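Local coordinates for protein pantothenate synthetase (Francisella tularensis subsp. tularensis, PDB 3N8H) that probably catalyses the ATP-dependent condensation of pantoate with beta-alanine to give pantothenate, through a pantoyl-adenylate intermediate, at residues 134-137 with 138-142; 99-102 with 103-107. One frame throughout, in Å; residues are numbered along the deposited sequence.

Contact 1: 134-137 with 138-142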
ATOM      1  N   VAL A 134       0.547   1.700   8.297  1.00 29.50           N
ATOM      2  CA  VAL A 134       1.470   1.158   9.296  1.00 31.89           C
ATOM      3  C   VAL A 134       1.301  -0.359   9.423  1.00 30.09           C
ATOM      4  O   VAL A 134       2.280  -1.075   9.587  1.00 32.23           O
ATOM      5  CB  VAL A 134       1.356   1.869  10.678  1.00 32.70           C
ATOM      6  CG1 VAL A 134       0.149   1.373  11.469  1.00 31.68           C
ATOM      7  CG2 VAL A 134       2.628   1.626  11.480  1.00 34.63           C
ATOM      8  N   VAL A 135       0.075  -0.864   9.314  1.00 26.39           N
ATOM      9  CA  VAL A 135      -0.117  -2.314   9.408  1.00 30.05           C
ATOM     10  C   VAL A 135       0.567  -3.040   8.228  1.00 31.73           C
ATOM     11  O   VAL A 135       1.305  -4.027   8.407  1.00 31.04           O
ATOM     12  CB  VAL A 135      -1.636  -2.688   9.530  1.00 33.33           C
ATOM     13  CG1 VAL A 135      -1.859  -4.185   9.317  1.00 27.08           C
ATOM     14  CG2 VAL A 135      -2.161  -2.276  10.896  1.00 31.91           C
ATOM     15  N   LEU A 136       0.367  -2.506   7.028  1.00 32.87           N
ATOM     16  CA  LEU A 136       1.070  -3.025   5.852  1.00 34.54           C
ATOM     17  C   LEU A 136       2.591  -3.049   6.077  1.00 37.45           C
ATOM     18  O   LEU A 136       3.247  -4.039   5.780  1.00 30.07           O
ATOM     19  CB  LEU A 136       0.733  -2.204   4.596  1.00 33.95           C
ATOM     20  CG  LEU A 136       1.342  -2.762   3.298  1.00 37.50           C
ATOM     21  CD1 LEU A 136       1.144  -4.286   3.173  1.00 37.86           C
ATOM     22  CD2 LEU A 136       0.784  -2.051   2.058  1.00 28.80           C
ATOM     23  N   LYS A 137       3.145  -1.954   6.582  1.00 30.22           N
ATOM     24  CA  LYS A 137       4.586  -1.894   6.862  1.00 35.36           C
ATOM     25  C   LYS A 137       5.041  -2.957   7.880  1.00 34.19           C
ATOM     26  O   LYS A 137       6.037  -3.661   7.678  1.00 31.50           O
ATOM     27  CB  LYS A 137       4.943  -0.487   7.369  1.00 28.30           C
ATOM     28  CG  LYS A 137       4.977   0.578   6.263  1.00 31.38           C
ATOM     29  CD  LYS A 137       5.003   1.995   6.891  1.00 29.67           C
ATOM     30  CE  LYS A 137       5.238   3.072   5.809  1.00 26.20           C
ATOM     31  NZ  LYS A 137       6.682   3.193   5.435  1.00 36.17           N
ATOM     32  N   LEU A 138       4.283  -3.073   8.970  1.00 31.34           N
ATOM     33  CA  LEU A 138       4.591  -3.998  10.057  1.00 33.13           C
ATOM     34  C   LEU A 138       4.552  -5.450   9.588  1.00 34.89           C
ATOM     35  O   LEU A 138       5.318  -6.312  10.046  1.00 32.21           O
ATOM     36  CB  LEU A 138       3.594  -3.797  11.196  1.00 30.06           C
ATOM     37  CG  LEU A 138       3.852  -2.505  11.996  1.00 33.14           C
ATOM     38  CD1 LEU A 138       2.752  -2.253  13.008  1.00 25.89           C
ATOM     39  CD2 LEU A 138       5.232  -2.572  12.717  1.00 37.38           C
ATOM     40  N   LEU A 139       3.636  -5.717   8.678  1.00 28.68           N
ATOM     41  CA  LEU A 139       3.459  -7.061   8.142  1.00 37.15           C
ATOM     42  C   LEU A 139       4.601  -7.396   7.190  1.00 33.50           C
ATOM     43  O   LEU A 139       5.044  -8.563   7.095  1.00 34.70           O
ATOM     44  CB  LEU A 139       2.110  -7.139   7.411  1.00 35.26           C
ATOM     45  CG  LEU A 139       0.872  -7.271   8.310  1.00 35.18           C
ATOM     46  CD1 LEU A 139      -0.438  -7.320   7.474  1.00 24.47           C
ATOM     47  CD2 LEU A 139       0.996  -8.510   9.173  1.00 33.57           C
ATOM     48  N   GLN A 140       5.078  -6.364   6.495  1.00 29.94           N
ATOM     49  CA  GLN A 140       6.131  -6.518   5.492  1.00 31.71           C
ATOM     50  C   GLN A 140       7.451  -6.725   6.223  1.00 36.90           C
ATOM     51  O   GLN A 140       8.334  -7.440   5.770  1.00 35.68           O
ATOM     52  CB  GLN A 140       6.194  -5.287   4.600  1.00 28.37           C
ATOM     53  CG  GLN A 140       5.026  -5.152   3.581  1.00 35.20           C
ATOM     54  CD  GLN A 140       5.095  -6.225   2.487  1.00 42.22           C
ATOM     55  OE1 GLN A 140       4.500  -7.302   2.612  1.00 37.66           O
ATOM     56  NE2 GLN A 140       5.843  -5.939   1.421  1.00 38.24           N
ATOM     57  N   ILE A 141       7.552  -6.117   7.393  1.00 36.84           N
ATOM     58  CA  ILE A 141       8.735  -6.249   8.224  1.00 40.26           C
ATOM     59  C   ILE A 141       8.723  -7.606   8.928  1.00 38.55           C
ATOM     60  O   ILE A 141       9.705  -8.322   8.890  1.00 38.96           O
ATOM     61  CB  ILE A 141       8.821  -5.095   9.273  1.00 36.20           C
ATOM     62  CG1 ILE A 141       9.007  -3.746   8.561  1.00 30.98           C
ATOM     63  CG2 ILE A 141       9.970  -5.347  10.250  1.00 36.56           C
ATOM     64  CD1 ILE A 141       8.664  -2.519   9.461  1.00 36.16           C
ATOM     65  N   THR A 142       7.604  -7.973   9.555  1.00 31.04           N
ATOM     66  CA  THR A 142       7.595  -9.134  10.442  1.00 29.06           C
ATOM     67  C   THR A 142       7.345 -10.465   9.716  1.00 34.00           C
ATOM     68  O   THR A 142       7.757 -11.510  10.194  1.00 39.10           O
ATOM     69  CB  THR A 142       6.544  -8.979  11.537  1.00 32.96           C
ATOM     70  OG1 THR A 142       5.275  -8.735  10.918  1.00 34.32           O
ATOM     71  CG2 THR A 142       6.894  -7.788  12.442  1.00 36.60           C
TER
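Lys137 O is held by two backbone amides of the following turn: Ile141 N at 2.9 Å, in the regular helical bond, and Gln140 N at 3.1 Å from Lys137 O in a weak one. Gln140 N is itself bonded to Leu136 O, so that amide is shared between two carbonyls. One residue further on, Leu138 O takes both Thr142 N and Thr142 OG1, the hydroxyl at 2.6 Å, and the two donors reach Leu138 O from opposite faces of its carbonyl plane. The side chains follow the same i to i+4 spacing. Val134 CG2 lies alongside Leu138 CD1 at 4.2 Å, and Val135 CG1 meets Leu139 CD1 at 3.9 Å. Leu138 and Leu139 each have CG anti to the carbonyl carbon (chi1 -74° in Leu138), which swings the branch back over the preceding turn. Leu136 CD1 runs beside Gln140 CG at 4.0 Å, and the Gln140 chain then bends so that its amide reaches Phe167 O and Gln140 of the second subunit. Lys137 NZ bonds Ile100 O and forms a salt bridge with Asp166 of that subunit. The chemistry thus divides around helix 127-142: Leu138 packs on Phe28 of the sheet and Leu139 on helix 154-166, while Lys137 and Gln140 carry their polar ends to the dimer interface, where the buried lysine charge is probably compensated by the aspartate.

Contact 2: 99-102 with 103-107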
ATOM      1  N   ASP A  99      12.365   4.921  11.849  1.00 40.25           N
ATOM      2  CA  ASP A  99      12.478   3.547  11.343  1.00 37.88           C
ATOM      3  C   ASP A  99      11.312   3.251  10.379  1.00 39.11           C
ATOM      4  O   ASP A  99      11.497   2.693   9.295  1.00 40.47           O
ATOM      5  CB  ASP A  99      12.432   2.546  12.494  1.00 33.72           C
ATOM      6  CG  ASP A  99      13.676   2.603  13.378  1.00 39.80           C
ATOM      7  OD1 ASP A  99      13.565   2.289  14.588  1.00 42.32           O
ATOM      8  OD2 ASP A  99      14.750   2.974  12.864  1.00 41.02           O
ATOM      9  N   ILE A 100      10.108   3.627  10.786  1.00 37.18           N
ATOM     10  CA  ILE A 100       8.909   3.214  10.062  1.00 43.47           C
ATOM     11  C   ILE A 100       8.595   4.115   8.872  1.00 36.73           C
ATOM     12  O   ILE A 100       8.135   3.644   7.812  1.00 34.59           O
ATOM     13  CB  ILE A 100       7.678   3.096  11.009  1.00 33.29           C
ATOM     14  CG1 ILE A 100       7.945   2.041  12.082  1.00 35.85           C
ATOM     15  CG2 ILE A 100       6.424   2.715  10.221  1.00 36.98           C
ATOM     16  CD1 ILE A 100       8.291   0.657  11.521  1.00 42.60           C
ATOM     17  N   TYR A 101       8.843   5.407   9.059  1.00 36.83           N
ATOM     18  CA  TYR A 101       8.624   6.415   8.029  1.00 36.24           C
ATOM     19  C   TYR A 101       9.917   7.161   7.778  1.00 37.70           C
ATOM     20  O   TYR A 101      10.069   8.294   8.212  1.00 37.95           O
ATOM     21  CB  TYR A 101       7.598   7.427   8.498  1.00 36.13           C
ATOM     22  CG  TYR A 101       6.263   6.817   8.794  1.00 36.16           C
ATOM     23  CD1 TYR A 101       5.337   6.574   7.770  1.00 34.20           C
ATOM     24  CD2 TYR A 101       5.925   6.476  10.098  1.00 31.47           C
ATOM     25  CE1 TYR A 101       4.113   6.018   8.054  1.00 34.18           C
ATOM     26  CE2 TYR A 101       4.708   5.933  10.396  1.00 32.93           C
ATOM     27  CZ  TYR A 101       3.802   5.700   9.382  1.00 35.05           C
ATOM     28  OH  TYR A 101       2.586   5.151   9.715  1.00 33.92           O
ATOM     29  N   PRO A 102      10.858   6.521   7.073  1.00 37.94           N
ATOM     30  CA  PRO A 102      12.162   7.129   6.801  1.00 45.76           C
ATOM     31  C   PRO A 102      12.053   8.508   6.148  1.00 44.29           C
ATOM     32  O   PRO A 102      12.867   9.378   6.448  1.00 37.16           O
ATOM     33  CB  PRO A 102      12.833   6.125   5.847  1.00 47.18           C
ATOM     34  CG  PRO A 102      11.715   5.209   5.371  1.00 46.40           C
ATOM     35  CD  PRO A 102      10.753   5.161   6.524  1.00 41.09           C
ATOM     36  N   ASP A 103      11.058   8.706   5.277  1.00 39.91           N
ATOM     37  CA  ASP A 103      10.941   9.932   4.486  1.00 41.18           C
ATOM     38  C   ASP A 103       9.626  10.648   4.798  1.00 45.84           C
ATOM     39  O   ASP A 103       9.177  11.516   4.047  1.00 40.77           O
ATOM     40  CB  ASP A 103      11.003   9.610   2.981  1.00 43.02           C
ATOM     41  CG  ASP A 103      12.299   8.918   2.587  1.00 54.88           C
ATOM     42  OD1 ASP A 103      13.372   9.489   2.888  1.00 54.45           O
ATOM     43  OD2 ASP A 103      12.252   7.806   1.989  1.00 49.65           O
ATOM     44  N   GLY A 104       9.020  10.278   5.920  1.00 44.69           N
ATOM     45  CA  GLY A 104       7.721  10.802   6.296  1.00 43.97           C
ATOM     46  C   GLY A 104       6.594   9.969   5.717  1.00 40.56           C
ATOM     47  O   GLY A 104       6.819   8.891   5.170  1.00 36.09           O
ATOM     48  N   ASN A 105       5.377  10.490   5.810  1.00 41.57           N
ATOM     49  CA  ASN A 105       4.199   9.766   5.354  1.00 42.22           C
ATOM     50  C   ASN A 105       3.862  10.120   3.915  1.00 40.96           C
ATOM     51  O   ASN A 105       2.896  10.820   3.660  1.00 37.50           O
ATOM     52  CB  ASN A 105       3.002  10.055   6.281  1.00 34.91           C
ATOM     53  CG  ASN A 105       1.836   9.105   6.058  1.00 34.93           C
ATOM     54  OD1 ASN A 105       2.010   7.973   5.629  1.00 36.68           O
ATOM     55  ND2 ASN A 105       0.632   9.566   6.382  1.00 33.21           N
ATOM     56  N   LEU A 106       4.653   9.603   2.979  1.00 34.97           N
ATOM     57  CA  LEU A 106       4.596  10.040   1.584  1.00 39.97           C
ATOM     58  C   LEU A 106       3.698   9.140   0.734  1.00 44.26           C
ATOM     59  O   LEU A 106       3.037   9.620  -0.177  1.00 39.79           O
ATOM     60  CB  LEU A 106       6.000  10.101   0.983  1.00 34.12           C
ATOM     61  CG  LEU A 106       7.008  11.069   1.611  1.00 39.86           C
ATOM     62  CD1 LEU A 106       8.185  11.196   0.693  1.00 39.28           C
ATOM     63  CD2 LEU A 106       6.384  12.447   1.904  1.00 40.01           C
ATOM     64  N   LEU A 107       3.692   7.841   1.033  1.00 39.82           N
ATOM     65  CA  LEU A 107       2.833   6.867   0.327  1.00 42.22           C
ATOM     66  C   LEU A 107       1.878   6.213   1.316  1.00 38.76           C
ATOM     67  O   LEU A 107       2.312   5.600   2.302  1.00 39.33           O
ATOM     68  CB  LEU A 107       3.685   5.780  -0.340  1.00 36.45           C
ATOM     69  CG  LEU A 107       4.696   6.235  -1.392  1.00 34.83           C
ATOM     70  CD1 LEU A 107       5.481   5.009  -1.909  1.00 36.42           C
ATOM     71  CD2 LEU A 107       4.014   6.985  -2.521  1.00 31.98           C
TER
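Tyr101 and Asn105 stand side by side and point the same way, with the phenol ring and the amide turned 76° apart, close to perpendicular. The touching atoms are Asn105 OD1 and Tyr101 CE1, 3.8 Å apart, a van der Waals approach that comes in obliquely to the ring. With CG opposite the backbone N (chi1 -167°), Asn105 extends its amide along the tyrosine. Gly104 O lies near the plane of the ring at its edge, 3.8 Å from Tyr101 CD1, while Ile100 CG2 rests over a face, displaced toward the rim. The far end of the ring is fixed from outside the loop, as Tyr101 OH is hydrogen-bonded to Asn60 and Thr62.

The backbone that sets these two side chains together is a type I turn from Tyr101 to Gly104, with Pro102 and Asp103 at its corners. Gly104 N closes it on Tyr101 O at 3.2 Å; the N-H is nearly straight on its target (166°), but it comes from well above the carbonyl plane. Gly104 then takes a positive phi of 88°, a backbone region that suits glycine, and Asn105 is the centre of an inverse gamma turn with a weak bond from Leu106 N to Gly104 O. The Asp103 carboxylate forms a salt bridge with Lys165 of the second subunit. The whole bend joins the end of helix 97-100 to strand 107-111, with Tyr101 laid against Val134 of helix 127-142 and Leu107 entering an antiparallel ladder with a strand of the second subunit.

Overall arrangement
Contact 1 is a buried stretch of helix 127-142, with main-chain helix bonds and aliphatic packing on one side and polar ends reaching the second subunit on the other; contact 2 is a surface bend in which a buried tyrosine is the inward-facing member. In the helix, repeating bonds meet the backbone polar atoms. The bend has a single main-chain bond across it, and its tyrosine hydroxyl and aspartate carboxylate find their partners outside it. The lysine of contact 1 joins helix 127-142 to the end of helix 97-100. Both contacts reach the second subunit, and both come near Gln63, predicted to bind pantoate and beta-alanine.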